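Local coordinates for Rd1NTF2_04 (Synthetic construct, PDB 6W3G), which is a de novo designed NTF2-like protein, probably meant to present a pocket of designed shape, with no known natural function, at residues A[74-78]-A[79-83]. Residues are numbered along the deposited sequence; the frame is centred on the assembly and turned at random.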
loop_
_atom_site.group_PDB
_atom_site.type_symbol
_atom_site.label_atom_id
_atom_site.label_comp_id
_atom_site.label_asym_id
_atom_site.label_seq_id
_atom_site.Cartn_x
_atom_site.Cartn_y
_atom_site.Cartn_z
ATOM N N ILE A 74 -1.317 9.371 -9.323
ATOM C CA ILE A 74 -2.034 8.211 -9.849
ATOM C C ILE A 74 -1.994 8.338 -11.359
ATOM O O ILE A 74 -2.480 9.337 -11.896
ATOM C CB ILE A 74 -3.490 8.168 -9.372
ATOM C CG1 ILE A 74 -3.597 8.262 -7.861
ATOM C CG2 ILE A 74 -4.164 6.904 -9.881
ATOM C CD1 ILE A 74 -5.028 8.420 -7.409
ATOM N N THR A 75 -1.428 7.345 -12.031
ATOM C CA THR A 75 -1.347 7.371 -13.485
ATOM C C THR A 75 -1.859 6.051 -14.023
ATOM O O THR A 75 -1.587 4.986 -13.459
ATOM C CB THR A 75 0.069 7.624 -13.975
ATOM O OG1 THR A 75 0.922 6.558 -13.558
ATOM C CG2 THR A 75 0.597 8.902 -13.416
ATOM N N VAL A 76 -2.624 6.127 -15.099
ATOM C CA VAL A 76 -3.167 4.945 -15.743
ATOM C C VAL A 76 -2.714 4.909 -17.197
ATOM O O VAL A 76 -2.830 5.906 -17.919
ATOM C CB VAL A 76 -4.702 4.912 -15.643
ATOM C CG1 VAL A 76 -5.246 3.656 -16.297
ATOM C CG2 VAL A 76 -5.131 5.002 -14.187
ATOM N N ARG A 77 -2.191 3.766 -17.609
ATOM C CA ARG A 77 -1.833 3.521 -19.002
ATOM C C ARG A 77 -2.357 2.140 -19.339
ATOM O O ARG A 77 -1.889 1.148 -18.777
ATOM C CB ARG A 77 -0.327 3.612 -19.224
ATOM C CG ARG A 77 0.149 3.147 -20.593
ATOM C CD ARG A 77 1.528 3.701 -20.894
ATOM N NE ARG A 77 1.438 4.769 -21.885
ATOM C CZ ARG A 77 2.219 5.844 -21.923
ATOM N NH1 ARG A 77 3.170 6.029 -21.014
ATOM N NH2 ARG A 77 2.038 6.749 -22.876
ATOM N N GLY A 78 -3.344 2.069 -20.227
ATOM C CA GLY A 78 -3.955 0.785 -20.513
ATOM C C GLY A 78 -4.533 0.181 -19.248
ATOM O O GLY A 78 -5.293 0.826 -18.517
ATOM N N ASP A 79 -4.146 -1.060 -18.957
ATOM C CA ASP A 79 -4.613 -1.747 -17.763
ATOM C C ASP A 79 -3.664 -1.580 -16.576
ATOM O O ASP A 79 -3.849 -2.234 -15.548
ATOM C CB ASP A 79 -4.849 -3.231 -18.068
ATOM C CG ASP A 79 -3.594 -3.958 -18.513
ATOM O OD1 ASP A 79 -2.552 -3.305 -18.685
ATOM O OD2 ASP A 79 -3.660 -5.196 -18.698
ATOM N N ARG A 80 -2.663 -0.714 -16.688
ATOM C CA ARG A 80 -1.673 -0.519 -15.632
ATOM C C ARG A 80 -2.020 0.737 -14.837
ATOM O O ARG A 80 -2.155 1.816 -15.412
ATOM C CB ARG A 80 -0.265 -0.380 -16.218
ATOM C CG ARG A 80 0.846 -0.307 -15.164
ATOM C CD ARG A 80 2.217 -0.224 -15.823
ATOM N NE ARG A 80 3.336 -0.161 -14.866
ATOM C CZ ARG A 80 3.862 0.959 -14.380
ATOM N NH1 ARG A 80 3.377 2.148 -14.719
ATOM N NH2 ARG A 80 4.889 0.893 -13.550
ATOM N N ILE A 81 -2.125 0.594 -13.520
ATOM C CA ILE A 81 -2.337 1.709 -12.610
ATOM C C ILE A 81 -1.078 1.863 -11.777
ATOM O O ILE A 81 -0.663 0.927 -11.081
ATOM C CB ILE A 81 -3.544 1.477 -11.691
ATOM C CG1 ILE A 81 -4.816 1.248 -12.494
ATOM C CG2 ILE A 81 -3.684 2.638 -10.724
ATOM C CD1 ILE A 81 -5.958 0.733 -11.659
ATOM N N SER A 82 -0.466 3.040 -11.827
ATOM C CA SER A 82 0.723 3.303 -11.031
ATOM C C SER A 82 0.383 4.371 -10.010
ATOM O O SER A 82 -0.182 5.409 -10.370
ATOM C CB SER A 82 1.890 3.767 -11.901
ATOM O OG SER A 82 3.020 4.041 -11.085
ATOM N N ILE A 83 0.695 4.107 -8.746
ATOM C CA ILE A 83 0.419 5.049 -7.666
ATOM C C ILE A 83 1.706 5.289 -6.900
ATOM O O ILE A 83 2.357 4.339 -6.464
ATOM C CB ILE A 83 -0.684 4.533 -6.726
ATOM C CG1 ILE A 83 -1.986 4.409 -7.500
ATOM C CG2 ILE A 83 -0.835 5.483 -5.519
ATOM C CD1 ILE A 83 -3.134 3.817 -6.722
HETATM O O HOH W 1 1.963 7.367 -10.800
#
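I74 and I83 form a non-hydrogen-bonded antiparallel pair whose side chains lie alongside each other and point the same way. Both branches of I74 approach I83 CG1 almost equally, I74 CG2 at 4.1 Å and I74 CG1 at 4.2 Å. I74 also packs on A11, R12 and A15 of helix 11-24, and V76 reaches A11. T75 and S82 form a hydrogen-bonded pair, their side chains on the opposite face: T75 N donates to S82 O at 2.8 Å, and S82 N returns a nearly straight bond (176°) to T75 O. The T75 hydroxyl stands between backbone N and carbonyl carbon (chi1 63°), which brings OG1 to 3.4 Å from S82 CB. A water joins OG1 to S82 O, donating to the carbonyl, so that this oxygen accepts from both the water and T75 N. V76 rejoins the I74 face, its CG2 4.1 Å from I81 CG1, the two side chains again side by side. Its CA makes a CA-H...O contact with R80 O. R77 closes the ladder. Its N bonds to R80 O in the carbonyl plane, whereas R80 N reaches R77 O at 2.9 Å from 40° above that carbonyl's plane, the bond that closes the turn. G78 and D79 are the corners of this type II' turn, and the positive phi of G78 suits glycine. The two-residue turn links the edge strand 66-77 to strand 80-91, which bonds on its other side to strand 94-106 through I81 with A104 and I83 with M102; D79, in the turn, bonds to D106. Chemically, the hairpin is two-sided: aliphatic branches pair on the face where I74 and V76 meet helix 11-24, while hydroxyls and arginines occupy the other face, where water supplements the backbone bonding.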